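Local coordinates for lipoate-protein ligase, putative (Streptococcus pneumoniae, PDB 1VQZ) that is a putative lipoate-protein ligase, a two-part protein pairing a ligase A/B-type catalytic domain with the C-terminal domain of the bacterial family, at residues F291-L304 against A317-I330. Residues are numbered along the deposited sequence; the frame is centred on the assembly and turned at random.
Sequences FFGIEDVAAVEDVL and ALKTIDITRYFAGI. With EDO (1,2-ethanediol), chain S.
Tyr326, which buries more surface here than any other residue, spans the contact from CB to hydroxyl. Its CB and CG lie against Val300 CG2, the methyl sitting 3.9 Å from the ring centroid, over the face, in a CH-pi contact. With CG beside the backbone N (chi1 -55°), the ring turns back towards 291-304 although its CB bond leads away. Farther out, CD1 and CE1 pass the carbonyl oxygens of Glu295 and Asp296, CE1 lying 3.3 Å from Asp296 O. Ala299, small enough to admit the phenol, sets its CB 3.4 Å from Tyr326 OH. Two waters link that hydroxyl to the carboxylate of Glu295, one at each oxygen; a tyrosine thus serves both the apolar and the wet side.

Glu295 OE2 also forms a salt bridge with Arg325, a residue able to offer NE (2.9 Å) and NH2 together to this one oxygen. The oxygen lies in the guanidinium plane, whereas the carboxylate is turned 80° from it; NE meets the anti lone pair and NH2 comes from above the carboxylate. Ile294 CG2 sits over the rim of one guanidinium face, and Tyr150 adds a cation-pi contact.

Two backbone hydrogen bonds join the loops, Glu295 N to Arg325 O and Ala328 N to Phe292 O (2.7 Å). Gly293, lacking a side chain, lets its CA approach Tyr326 O to 3.3 Å. Two broad rings fill the buried side: Phe327 lays CE2 over the centre of the Phe291 ring, planes 49° apart, while its CZ meets Val297 CG2. Val300 CG1 reaches Leu318 CD2, where helix 298-304 meets the end of helix 311-318.

Asp296 OD1 caps Ala298 N at the entry to helix 298-304. Through Phe292, Ile294, Glu295 and Arg325, these paired loops of the family's C-terminal domain meet strand 141-151 of the catalytic domain.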
loop_
_atom_site.group_PDB
_atom_site.type_symbol
_atom_site.label_atom_id
_atom_site.label_comp_id
_atom_site.label_asym_id
_atom_site.label_seq_id
_atom_site.Cartn_x
_atom_site.Cartn_y
_atom_site.Cartn_z
ATOM N N PHE A 291 3.355 -4.120 9.220
ATOM C CA PHE A 291 2.379 -3.256 9.891
ATOM C C PHE A 291 1.888 -2.178 8.902
ATOM O O PHE A 291 2.524 -1.859 7.896
ATOM C CB PHE A 291 2.997 -2.558 11.116
ATOM C CG PHE A 291 4.260 -1.779 10.813
ATOM C CD1 PHE A 291 4.197 -0.442 10.398
ATOM C CD2 PHE A 291 5.488 -2.378 10.927
ATOM C CE1 PHE A 291 5.342 0.290 10.099
ATOM C CE2 PHE A 291 6.669 -1.631 10.657
ATOM C CZ PHE A 291 6.578 -0.317 10.200
ATOM N N PHE A 292 0.709 -1.661 9.165
ATOM C CA PHE A 292 0.187 -0.587 8.364
ATOM C C PHE A 292 0.087 0.671 9.176
ATOM O O PHE A 292 -0.441 0.653 10.257
ATOM C CB PHE A 292 -1.205 -0.913 7.839
ATOM C CG PHE A 292 -1.798 0.221 7.111
ATOM C CD1 PHE A 292 -1.401 0.486 5.793
ATOM C CD2 PHE A 292 -2.642 1.122 7.758
ATOM C CE1 PHE A 292 -1.887 1.586 5.124
ATOM C CE2 PHE A 292 -3.143 2.240 7.075
ATOM C CZ PHE A 292 -2.745 2.467 5.763
ATOM N N GLY A 293 0.544 1.782 8.595
ATOM C CA GLY A 293 0.323 3.100 9.119
ATOM C C GLY A 293 0.125 4.011 7.931
ATOM O O GLY A 293 0.726 3.827 6.841
ATOM N N ILE A 294 -0.707 5.007 8.131
ATOM C CA ILE A 294 -1.034 5.977 7.055
ATOM C C ILE A 294 0.168 6.854 6.689
ATOM O O ILE A 294 0.296 7.280 5.550
ATOM C CB ILE A 294 -2.223 6.887 7.455
ATOM C CG1 ILE A 294 -3.523 6.102 7.480
ATOM C CG2 ILE A 294 -2.408 8.004 6.455
ATOM C CD1 ILE A 294 -4.586 6.795 8.325
ATOM N N GLU A 295 1.006 7.138 7.677
ATOM C CA GLU A 295 2.251 7.922 7.549
ATOM C C GLU A 295 3.461 7.067 7.794
ATOM O O GLU A 295 3.403 6.118 8.553
ATOM C CB GLU A 295 2.305 9.095 8.538
ATOM C CG GLU A 295 1.147 10.003 8.393
ATOM C CD GLU A 295 1.347 11.355 9.051
ATOM O OE1 GLU A 295 2.260 12.086 8.656
ATOM O OE2 GLU A 295 0.533 11.700 9.903
ATOM N N ASP A 296 4.537 7.451 7.111
ATOM C CA ASP A 296 5.870 6.826 7.150
ATOM C C ASP A 296 6.435 6.702 8.586
ATOM O O ASP A 296 6.418 7.657 9.358
ATOM C CB ASP A 296 6.818 7.664 6.308
ATOM C CG ASP A 296 8.031 6.902 5.846
ATOM O OD1 ASP A 296 8.850 6.508 6.684
ATOM O OD2 ASP A 296 8.176 6.736 4.616
ATOM N N VAL A 297 6.926 5.514 8.893
ATOM C CA VAL A 297 7.515 5.169 10.197
ATOM C C VAL A 297 8.791 5.983 10.521
ATOM O O VAL A 297 9.232 6.011 11.668
ATOM C CB VAL A 297 7.727 3.600 10.347
ATOM C CG1 VAL A 297 8.990 3.145 9.700
ATOM C CG2 VAL A 297 7.725 3.183 11.785
ATOM N N ALA A 298 9.325 6.711 9.541
ATOM C CA ALA A 298 10.484 7.592 9.774
ATOM C C ALA A 298 10.283 8.548 10.937
ATOM O O ALA A 298 11.236 8.798 11.686
ATOM C CB ALA A 298 10.828 8.395 8.525
ATOM N N ALA A 299 9.060 9.069 11.091
ATOM C CA ALA A 299 8.693 9.933 12.212
ATOM C C ALA A 299 8.878 9.286 13.583
ATOM O O ALA A 299 9.251 9.950 14.534
ATOM C CB ALA A 299 7.265 10.434 12.062
ATOM N N VAL A 300 8.644 7.993 13.690
ATOM C CA VAL A 300 8.874 7.274 14.935
ATOM C C VAL A 300 10.390 7.067 15.188
ATOM O O VAL A 300 10.905 7.329 16.300
ATOM C CB VAL A 300 8.109 5.940 14.926
ATOM C CG1 VAL A 300 8.330 5.165 16.204
ATOM C CG2 VAL A 300 6.604 6.186 14.672
ATOM N N GLU A 301 11.104 6.618 14.156
ATOM C CA GLU A 301 12.575 6.594 14.169
ATOM C C GLU A 301 13.079 7.936 14.676
ATOM O O GLU A 301 13.954 7.969 15.527
ATOM C CB GLU A 301 13.133 6.317 12.768
ATOM C CG GLU A 301 12.784 4.911 12.253
ATOM C CD GLU A 301 12.986 4.721 10.746
ATOM O OE1 GLU A 301 13.356 5.688 10.037
ATOM O OE2 GLU A 301 12.725 3.603 10.262
ATOM N N ASP A 302 12.500 9.045 14.188
ATOM C CA ASP A 302 13.042 10.369 14.520
ATOM C C ASP A 302 12.905 10.719 16.004
ATOM O O ASP A 302 13.817 11.287 16.589
ATOM C CB ASP A 302 12.419 11.450 13.654
ATOM C CG ASP A 302 12.871 11.381 12.191
ATOM O OD1 ASP A 302 13.822 10.627 11.845
ATOM O OD2 ASP A 302 12.246 12.081 11.382
ATOM N N VAL A 303 11.793 10.329 16.606
ATOM C CA VAL A 303 11.519 10.608 18.004
ATOM C C VAL A 303 12.331 9.700 18.914
ATOM O O VAL A 303 12.526 10.024 20.066
ATOM C CB VAL A 303 9.978 10.540 18.350
ATOM C CG1 VAL A 303 9.423 9.134 18.366
ATOM C CG2 VAL A 303 9.700 11.167 19.721
ATOM N N LEU A 304 12.830 8.577 18.404
ATOM C CA LEU A 304 13.546 7.626 19.259
ATOM C C LEU A 304 15.044 7.849 19.278
ATOM O O LEU A 304 15.737 7.430 20.203
ATOM C CB LEU A 304 13.219 6.187 18.850
ATOM C CG LEU A 304 11.816 5.702 19.265
ATOM C CD1 LEU A 304 11.591 4.305 18.818
ATOM C CD2 LEU A 304 11.515 5.831 20.767
ATOM N N ALA A 317 8.832 8.418 25.179
ATOM C CA ALA A 317 8.971 9.063 23.879
ATOM C C ALA A 317 7.795 8.722 22.957
ATOM O O ALA A 317 7.244 9.591 22.215
ATOM C CB ALA A 317 10.307 8.651 23.190
ATOM N N LEU A 318 7.376 7.475 23.002
ATOM C CA LEU A 318 6.290 7.053 22.135
ATOM C C LEU A 318 4.948 7.687 22.525
ATOM O O LEU A 318 4.044 7.864 21.669
ATOM C CB LEU A 318 6.189 5.547 22.085
ATOM C CG LEU A 318 7.330 4.788 21.380
ATOM C CD1 LEU A 318 7.102 3.271 21.595
ATOM C CD2 LEU A 318 7.375 5.116 19.904
ATOM N N LYS A 319 4.791 7.995 23.807
ATOM C CA LYS A 319 3.585 8.694 24.296
ATOM C C LYS A 319 3.586 10.195 23.959
ATOM O O LYS A 319 2.657 10.895 24.357
ATOM C CB LYS A 319 3.380 8.507 25.808
ATOM C CG LYS A 319 3.514 7.083 26.259
ATOM C CD LYS A 319 3.011 6.735 27.590
ATOM C CE LYS A 319 1.602 6.138 27.510
ATOM N NZ LYS A 319 1.445 5.112 26.398
ATOM N N THR A 320 4.596 10.685 23.237
ATOM C CA THR A 320 4.612 12.073 22.742
ATOM C C THR A 320 4.149 12.166 21.276
ATOM O O THR A 320 4.172 13.244 20.681
ATOM C CB THR A 320 5.992 12.755 22.867
ATOM O OG1 THR A 320 6.916 12.140 21.965
ATOM C CG2 THR A 320 6.521 12.677 24.262
ATOM N N ILE A 321 3.711 11.045 20.717
ATOM C CA ILE A 321 3.223 11.008 19.324
ATOM C C ILE A 321 1.985 10.163 19.210
ATOM O O ILE A 321 1.737 9.324 20.063
ATOM C CB ILE A 321 4.298 10.450 18.370
ATOM C CG1 ILE A 321 4.707 9.014 18.773
ATOM C CG2 ILE A 321 5.485 11.401 18.359
ATOM C CD1 ILE A 321 5.180 8.168 17.668
ATOM N N ASP A 322 1.214 10.414 18.154
ATOM C CA ASP A 322 0.079 9.601 17.774
ATOM C C ASP A 322 0.489 8.294 17.081
ATOM O O ASP A 322 0.720 8.240 15.865
ATOM C CB ASP A 322 -0.836 10.415 16.875
ATOM C CG ASP A 322 -2.158 9.738 16.618
ATOM O OD1 ASP A 322 -2.366 8.589 17.079
ATOM O OD2 ASP A 322 -2.973 10.379 15.947
ATOM N N ILE A 323 0.489 7.229 17.862
ATOM C CA ILE A 323 1.033 5.961 17.430
ATOM C C ILE A 323 0.167 5.363 16.325
ATOM O O ILE A 323 0.677 4.598 15.455
ATOM C CB ILE A 323 1.186 4.943 18.622
ATOM C CG1 ILE A 323 2.134 3.798 18.260
ATOM C CG2 ILE A 323 -0.172 4.390 19.059
ATOM C CD1 ILE A 323 3.616 4.196 18.180
ATOM N N THR A 324 -1.111 5.738 16.332
ATOM C CA THR A 324 -2.079 5.162 15.400
ATOM C C THR A 324 -1.838 5.611 13.964
ATOM O O THR A 324 -2.306 4.942 13.015
ATOM C CB THR A 324 -3.541 5.459 15.811
ATOM O OG1 THR A 324 -3.859 6.870 15.687
ATOM C CG2 THR A 324 -3.717 5.018 17.239
ATOM N N ARG A 325 -1.055 6.682 13.786
ATOM C CA ARG A 325 -0.706 7.127 12.434
ATOM C C ARG A 325 0.320 6.221 11.833
ATOM O O ARG A 325 0.463 6.223 10.623
ATOM C CB ARG A 325 -0.173 8.554 12.443
ATOM C CG ARG A 325 -1.145 9.598 13.015
ATOM C CD ARG A 325 -2.328 9.788 12.083
ATOM N NE ARG A 325 -1.973 10.571 10.899
ATOM C CZ ARG A 325 -2.802 10.847 9.889
ATOM N NH1 ARG A 325 -4.061 10.406 9.890
ATOM N NH2 ARG A 325 -2.376 11.592 8.885
ATOM N N TYR A 326 1.032 5.465 12.671
ATOM C CA TYR A 326 2.239 4.704 12.235
ATOM C C TYR A 326 2.087 3.188 12.296
ATOM O O TYR A 326 2.641 2.456 11.430
ATOM C CB TYR A 326 3.444 5.166 13.064
ATOM C CG TYR A 326 3.620 6.659 12.958
ATOM C CD1 TYR A 326 4.049 7.238 11.759
ATOM C CD2 TYR A 326 3.280 7.494 14.019
ATOM C CE1 TYR A 326 4.179 8.609 11.647
ATOM C CE2 TYR A 326 3.397 8.865 13.930
ATOM C CZ TYR A 326 3.821 9.422 12.743
ATOM O OH TYR A 326 3.889 10.770 12.633
ATOM N N PHE A 327 1.424 2.710 13.350
ATOM C CA PHE A 327 1.222 1.267 13.569
ATOM C C PHE A 327 -0.226 1.001 13.928
ATOM O O PHE A 327 -0.600 1.047 15.082
ATOM C CB PHE A 327 2.143 0.693 14.661
ATOM C CG PHE A 327 3.611 1.044 14.515
ATOM C CD1 PHE A 327 4.140 2.170 15.139
ATOM C CD2 PHE A 327 4.478 0.204 13.860
ATOM C CE1 PHE A 327 5.514 2.472 15.049
ATOM C CE2 PHE A 327 5.810 0.488 13.769
ATOM C CZ PHE A 327 6.338 1.647 14.355
ATOM N N ALA A 328 -1.062 0.771 12.930
ATOM C CA ALA A 328 -2.481 0.503 13.204
ATOM C C ALA A 328 -2.630 -0.847 13.933
ATOM O O ALA A 328 -2.065 -1.877 13.514
ATOM C CB ALA A 328 -3.317 0.537 11.903
ATOM N N GLY A 329 -3.325 -0.806 15.059
ATOM C CA GLY A 329 -3.598 -1.974 15.881
ATOM C C GLY A 329 -2.504 -2.463 16.796
ATOM O O GLY A 329 -2.641 -3.520 17.438
ATOM N N ILE A 330 -1.422 -1.710 16.886
ATOM C CA ILE A 330 -0.298 -2.050 17.763
ATOM C C ILE A 330 -0.045 -0.899 18.716
ATOM O O ILE A 330 0.001 0.260 18.293
ATOM C CB ILE A 330 0.978 -2.367 16.935
ATOM C CG1 ILE A 330 0.639 -3.326 15.791
ATOM C CG2 ILE A 330 2.102 -2.967 17.852
ATOM C CD1 ILE A 330 1.834 -3.650 14.873
HETATM C C1 EDO S . 11.590 4.629 4.815
HETATM O O1 EDO S . 11.209 5.360 6.049
HETATM C C2 EDO S . 10.588 3.626 4.194
HETATM O O2 EDO S . 10.562 3.429 2.749
HETATM O O HOH W 1 -0.830 -2.598 11.521
HETATM O O HOH W 2 -2.484 4.667 10.400
HETATM O O HOH W 3 4.094 3.330 9.210
HETATM O O HOH W 4 4.362 11.722 10.344
HETATM O O HOH W 5 1.461 12.433 12.484
#